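Local coordinates for protein methyltransferase (Pectobacterium atrosepticum SCRI1043, PDB 2P7I) that probably transfers methyl groups from S-adenosylmethionine to a substrate not yet identified, as a member of the Rossmann-like class of SAM-dependent methyltransferases, at residues S78-Q81 with G82-D86; N145-S148 with R149-V153; D210-Q214 with T215-S219. All blocks are in the same frame, centred on the assembly; numbering follows the deposited sequence.

Contact 1 of 3, residues S78-Q81 with G82-D86; sequences SHAQ and GRLKD
H79 and R83 meet one helical turn apart at the C-terminal end of helix 74-83, the helix of a beta-alpha-beta unit that runs from strand 67-71 to strand 88-92 in the Rossmann-like sheet. Backbone bonds of the i to i+4 kind make the framework. G82 N donates to S78 O, R83 N donates to H79 O, and the last of the series, L84 N to A80 O, is also the shortest at 2.8 Å. Beyond it the helix stops, since L84 is the first residue to leave helical backbone angles.

The polar side-chain contact lies on the outer surface. Both H79 and R83 send CG away from their own backbone N, which lays the two chains along the same flank of the helix. The arginine then bends at chi3, 63°, and this turns its NE back toward the imidazole. R83 NE points almost straight at H79 NE2, but at 3.5 Å the bond is weak. The imidazole nitrogen sits at the edge of the guanidinium, near its plane, while the two flat groups are inclined to each other by 61°, so they do not stack. The stronger partner of the arginine is D55, whose OD1 forms a salt bridge with R83 NH2; the carboxylate probably does more than the histidine to fix the guanidinium.

Apolar packing takes the inner flank. A80 and L84 both rest on Y90 of strand 88-92, and L84 also reaches T57 and S58 of helix 55-60. Within the turn itself, L84 CD1 touches A80 CB at 4.0 Å. The leucine also leans on the backbone, its CG close against the A80 carbonyl, 3.3 Å from A80 O.

Contact 2 of 3, residues N145-S148 with R149-V153; sequences NAVS and RQIAV
The flat amide of Q150 points its NE2 at the backbone carbonyl of N145, which lies only 11° out of the amide plane. The bond from Q150 NE2 to N145 O is short, 2.8 Å, and close to straight at the hydrogen. Seen from the acceptor it is less regular, because the donor is tilted 31° from the carbonyl plane. N145 CB comes near the same NE2, at 3.8 Å. The other flat groups turn away from this contact, to partners elsewhere in the chain: the N145 amide bonds to D235 through ND2 and to N161 through OD1, and the R149 guanidinium forms a salt bridge with E168, with its NE donating to N161 O.

Q150 reaches back because its CG stands beside its own backbone N (chi1 -68°) and the chain beyond is extended, carrying the amide back beyond the N-terminal end of helix 147-154. On the way, Q150 CG passes 3.4 Å from A146 O. A146 is the N-cap residue, and its carbonyl accepts from Q150 N at 2.9 Å, so backbone and side chain of the same glutamine bond to successive carbonyls at the helix start. The next bonds, I151 N to V147 O and A152 N to S148 O, continue the helix.

Along one flank V147 and I151 pack at a slant, with V147 CG1 3.8 Å from I151 CD1. This pair faces another copy of the protein: V147 packs on F201 and I151 on Y222 of the second subunit.

Q150 is buried, and its NE2 also makes a weak bond to Y233 OH of that subunit. The chemistry therefore implies a buried NE2 whose main bond is to a carbonyl just ahead of the helix, with a weak second one across the interface.

Contact 3 of 3, residues D210-Q214 with T215-S219; sequences DQILQ and TDILS
T215 turns its hydroxyl back over the preceding turn toward I212 by placing OG1 between its own backbone N and carbonyl carbon (chi1 77°), while I212 swings CG1 away from its backbone N (chi1 -157°) and its extended chi2 carries CD1 on to L218. The hydroxyl donates to I212 O over a short 2.6 Å, in the carbonyl plane and on a lone pair. T215 N reaches the same oxygen at 3.0 Å, but from well above that plane. The I212 carbonyl thus accepts from both the hydroxyl and the amide of T215. A water lies close by, 2.7 Å from I212 O and 3.0 Å from T215 O, and accepts from L218 N; its protons cannot be assigned among the acceptors around it.

The apolar part lies beside these hydrogen bonds. I212 and L218 cross at about a right angle, with I212 CD1 3.6 Å from both CG and CD1 of L218. I217 adds a looser touch, its CB 4.1 Å from I212 CG1. I212 has two conformers, and this packing, described for one of them, is less certain. Another copy of the protein continues it: I217 packs on Q211 and L218 on Q208 of the second subunit.

T215 OG1 is an acceptor as well, taking I217 N at 3.1 Å. Residues I212 to T215 form a type I beta turn, and the bond from I217 N to T215 OG1 makes an ST turn; the two turns overlap at T215, between helix 206-212 and helix 220-230.

In the fold
All three contacts are local and involve helix ends or the link between helices, but in different surroundings. Contact 1 is a surface contact at the end of a helix in the Rossmann-like beta-alpha-beta framework, and no other chain touches it. Contact 2, largely buried, starts the helix that follows strand 135-142, on the opposite side of the chain's centre, its centre about 36 Å from that of contact 1. Contact 3 is partly buried and lies in the link between helix 206-212 and helix 220-230. Contacts 2 and 3, centres about 20 Å apart, both meet the second subunit. Side-chain polarity differs accordingly: a weak arginine-to-imidazole hydrogen bond at 78-86, an amide-to-backbone bond at 145-153, and a hydroxyl with a water at 210-219.

Contact 1 of 3, residues S78-Q81 with G82-D86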
# COMPACT_ATOMS: atom_id res chain seq x y z
N SER B 78 -26.77 29.36 15.95
CA SER B 78 -28.07 29.96 15.66
C SER B 78 -28.60 29.54 14.28
O SER B 78 -29.78 29.21 14.12
CB SER B 78 -27.93 31.48 15.71
OG SER B 78 -29.18 32.09 15.52
N HIS B 79 -27.72 29.55 13.28
CA HIS B 79 -28.07 29.08 11.95
C HIS B 79 -28.57 27.64 11.98
O HIS B 79 -29.62 27.32 11.42
CB HIS B 79 -26.86 29.21 11.03
CG HIS B 79 -27.09 28.73 9.63
ND1 HIS B 79 -27.35 29.58 8.58
CD2 HIS B 79 -27.09 27.48 9.11
CE1 HIS B 79 -27.50 28.87 7.47
NE2 HIS B 79 -27.34 27.59 7.77
N ALA B 80 -27.82 26.76 12.65
CA ALA B 80 -28.24 25.37 12.85
C ALA B 80 -29.65 25.32 13.40
O ALA B 80 -30.52 24.64 12.86
CB ALA B 80 -27.29 24.65 13.81
N GLN B 81 -29.85 26.06 14.50
CA GLN B 81 -31.11 26.08 15.23
C GLN B 81 -32.28 26.41 14.32
O GLN B 81 -33.34 25.77 14.39
CB GLN B 81 -31.02 27.13 16.35
CG GLN B 81 -31.55 26.66 17.67
CD GLN B 81 -31.18 27.63 18.78
OE1 GLN B 81 -31.43 28.83 18.67
NE2 GLN B 81 -30.58 27.11 19.85
N GLY B 82 -32.08 27.40 13.46
CA GLY B 82 -33.09 27.79 12.50
C GLY B 82 -33.39 26.69 11.51
O GLY B 82 -34.54 26.36 11.26
N ARG B 83 -32.33 26.09 10.96
CA ARG B 83 -32.47 25.14 9.87
C ARG B 83 -32.88 23.70 10.26
O ARG B 83 -33.63 23.06 9.53
CB ARG B 83 -31.17 25.11 9.08
CG ARG B 83 -31.18 24.09 7.97
CD ARG B 83 -30.21 24.45 6.89
NE ARG B 83 -28.83 24.46 7.37
CZ ARG B 83 -28.08 23.37 7.57
NH1 ARG B 83 -28.57 22.15 7.37
NH2 ARG B 83 -26.83 23.52 8.00
N LEU B 84 -32.39 23.18 11.39
CA LEU B 84 -32.60 21.77 11.72
C LEU B 84 -33.96 21.49 12.35
O LEU B 84 -34.59 22.39 12.89
CB LEU B 84 -31.51 21.26 12.67
CG LEU B 84 -30.07 21.45 12.21
CD1 LEU B 84 -29.15 21.09 13.37
CD2 LEU B 84 -29.74 20.63 10.97
N LYS B 85 -34.37 20.23 12.29
CA LYS B 85 -35.63 19.78 12.87
C LYS B 85 -35.49 19.63 14.38
O LYS B 85 -34.40 19.79 14.91
CB LYS B 85 -36.05 18.44 12.24
CG LYS B 85 -36.42 18.54 10.76
N ASP B 86 -36.60 19.32 15.06
CA ASP B 86 -36.61 19.19 16.51
C ASP B 86 -35.80 17.98 16.96
O ASP B 86 -35.45 17.11 16.13
CB ASP B 86 -38.05 19.10 17.04

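Contact 2 of 3, residues N145-S148 with R149-V153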
# COMPACT_ATOMS: atom_id res chain seq x y z
N ASN B 145 -1.67 11.59 4.42
CA ASN B 145 -1.16 10.70 3.43
C ASN B 145 -2.14 10.44 2.29
O ASN B 145 -1.93 9.56 1.51
CB ASN B 145 -0.72 9.39 4.04
CG ASN B 145 0.34 9.57 5.06
OD1 ASN B 145 0.98 10.61 5.11
ND2 ASN B 145 0.55 8.55 5.90
N ALA B 146 -3.22 11.21 2.21
CA ALA B 146 -4.13 11.09 1.09
C ALA B 146 -3.38 11.23 -0.22
O ALA B 146 -2.45 12.05 -0.32
CB ALA B 146 -5.19 12.21 1.17
N VAL B 147 -3.80 10.49 -1.23
CA VAL B 147 -3.12 10.51 -2.52
C VAL B 147 -2.98 11.89 -3.09
O VAL B 147 -1.89 12.30 -3.45
CB VAL B 147 -3.73 9.54 -3.54
CG1 VAL B 147 -3.12 9.77 -4.97
CG2 VAL B 147 -3.47 8.15 -3.12
N SER B 148 -4.09 12.61 -3.15
CA SER B 148 -4.09 13.97 -3.66
C SER B 148 -3.06 14.85 -2.95
O SER B 148 -2.34 15.62 -3.60
CB SER B 148 -5.49 14.56 -3.54
OG SER B 148 -5.92 14.51 -2.20
N ARG B 149 -2.99 14.73 -1.63
CA ARG B 149 -2.07 15.52 -0.84
C ARG B 149 -0.62 15.13 -1.09
O ARG B 149 0.26 15.99 -1.22
CB ARG B 149 -2.38 15.40 0.64
CG ARG B 149 -1.70 16.51 1.44
CD ARG B 149 -2.02 16.40 2.89
NE ARG B 149 -1.29 17.41 3.66
CZ ARG B 149 -1.70 18.65 3.83
NH1 ARG B 149 -2.82 19.06 3.29
NH2 ARG B 149 -1.00 19.48 4.57
N GLN B 150 -0.37 13.83 -1.23
CA GLN B 150 0.95 13.34 -1.56
C GLN B 150 1.42 13.86 -2.92
O GLN B 150 2.59 14.20 -3.09
CB GLN B 150 0.98 11.79 -1.53
CG GLN B 150 0.80 11.24 -0.10
CD GLN B 150 1.41 9.87 0.09
OE1 GLN B 150 2.61 9.69 -0.11
NE2 GLN B 150 0.60 8.90 0.56
N ILE B 151 0.52 13.90 -3.89
CA ILE B 151 0.82 14.49 -5.20
C ILE B 151 1.21 15.96 -5.04
O ILE B 151 2.19 16.41 -5.65
CB ILE B 151 -0.34 14.30 -6.19
CG1 ILE B 151 -0.49 12.80 -6.46
CG2 ILE B 151 -0.08 15.07 -7.46
CD1 ILE B 151 -1.73 12.45 -7.25
N ALA B 152 0.49 16.69 -4.19
CA ALA B 152 0.79 18.12 -4.01
C ALA B 152 2.15 18.31 -3.34
O ALA B 152 2.86 19.29 -3.63
CB ALA B 152 -0.33 18.82 -3.21
N VAL B 153 2.52 17.38 -2.47
CA VAL B 153 3.84 17.35 -1.85
C VAL B 153 4.92 17.10 -2.94
O VAL B 153 5.94 17.79 -3.01
CB VAL B 153 3.91 16.32 -0.69
CG1 VAL B 153 5.34 16.01 -0.31
CG2 VAL B 153 3.11 16.79 0.50

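Contact 3 of 3, residues D210-Q214 with T215-S219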
# COMPACT_ATOMS: atom_id res chain seq x y z
N ASP B 210 -14.27 20.12 -7.44
CA ASP B 210 -15.36 21.07 -7.56
C ASP B 210 -15.58 21.45 -9.01
O ASP B 210 -16.72 21.68 -9.41
CB ASP B 210 -15.10 22.29 -6.68
CG ASP B 210 -15.03 21.94 -5.19
OD1 ASP B 210 -15.59 20.90 -4.75
OD2 ASP B 210 -14.40 22.72 -4.44
N GLN B 211 -14.52 21.48 -9.80
CA GLN B 211 -14.65 21.69 -11.23
C GLN B 211 -15.18 20.45 -11.93
O GLN B 211 -16.12 20.53 -12.70
CB GLN B 211 -13.32 22.09 -11.86
CG GLN B 211 -12.73 23.41 -11.35
CD GLN B 211 -11.29 23.60 -11.80
OE1 GLN B 211 -11.04 23.88 -12.97
NE2 GLN B 211 -10.34 23.41 -10.88
N ILE B 212 -14.62 19.29 -11.64
CA ILE B 212 -14.98 18.08 -12.38
C ILE B 212 -16.42 17.66 -12.06
O ILE B 212 -17.09 17.05 -12.89
CB ILE B 212 -14.00 16.92 -12.08
CG1 ILE B 212 -14.01 15.91 -13.22
CG2 ILE B 212 -14.33 16.29 -10.74
CD1 ILE B 212 -12.94 14.83 -13.09
N LEU B 213 -16.89 18.00 -10.86
CA LEU B 213 -18.23 17.60 -10.44
C LEU B 213 -19.32 18.39 -11.19
O LEU B 213 -20.45 17.94 -11.27
CB LEU B 213 -18.41 17.75 -8.91
CG LEU B 213 -17.71 16.68 -8.07
CD1 LEU B 213 -17.82 16.97 -6.57
CD2 LEU B 213 -18.26 15.33 -8.39
N GLN B 214 -18.95 19.52 -11.78
CA GLN B 214 -19.87 20.26 -12.65
C GLN B 214 -20.00 19.62 -14.02
O GLN B 214 -20.83 20.04 -14.81
CB GLN B 214 -19.41 21.70 -12.82
CG GLN B 214 -19.39 22.50 -11.54
CD GLN B 214 -18.80 23.88 -11.75
OE1 GLN B 214 -17.85 24.27 -11.07
NE2 GLN B 214 -19.35 24.62 -12.71
N THR B 215 -19.20 18.60 -14.31
CA THR B 215 -19.26 17.91 -15.59
C THR B 215 -19.90 16.53 -15.40
O THR B 215 -20.23 16.15 -14.29
CB THR B 215 -17.85 17.75 -16.18
OG1 THR B 215 -17.16 16.68 -15.51
CG2 THR B 215 -17.05 19.02 -16.00
N ASP B 216 -20.06 15.79 -16.49
CA ASP B 216 -20.55 14.42 -16.43
C ASP B 216 -19.39 13.41 -16.55
O ASP B 216 -19.61 12.24 -16.85
CB ASP B 216 -21.58 14.18 -17.54
N ILE B 217 -18.16 13.87 -16.32
CA ILE B 217 -16.98 13.04 -16.51
C ILE B 217 -16.94 11.89 -15.48
O ILE B 217 -16.58 10.77 -15.82
CB ILE B 217 -15.65 13.86 -16.43
CG1 ILE B 217 -15.57 14.85 -17.61
CG2 ILE B 217 -14.45 12.95 -16.47
CD1 ILE B 217 -14.38 15.80 -17.54
N LEU B 218 -17.33 12.18 -14.25
CA LEU B 218 -17.33 11.17 -13.17
C LEU B 218 -18.75 10.89 -12.73
O LEU B 218 -19.53 11.81 -12.51
CB LEU B 218 -16.51 11.65 -11.96
CG LEU B 218 -15.05 12.03 -12.20
CD1 LEU B 218 -14.44 12.46 -10.90
CD2 LEU B 218 -14.25 10.88 -12.84
N SER B 219 -19.09 9.62 -12.56
CA SER B 219 -20.43 9.23 -12.17
C SER B 219 -20.54 8.97 -10.69
O SER B 219 -19.51 8.91 -9.96
CB SER B 219 -20.83 7.96 -12.89
OG SER B 219 -20.03 6.91 -12.41
O HOH W 1 -18.17 14.54 -12.77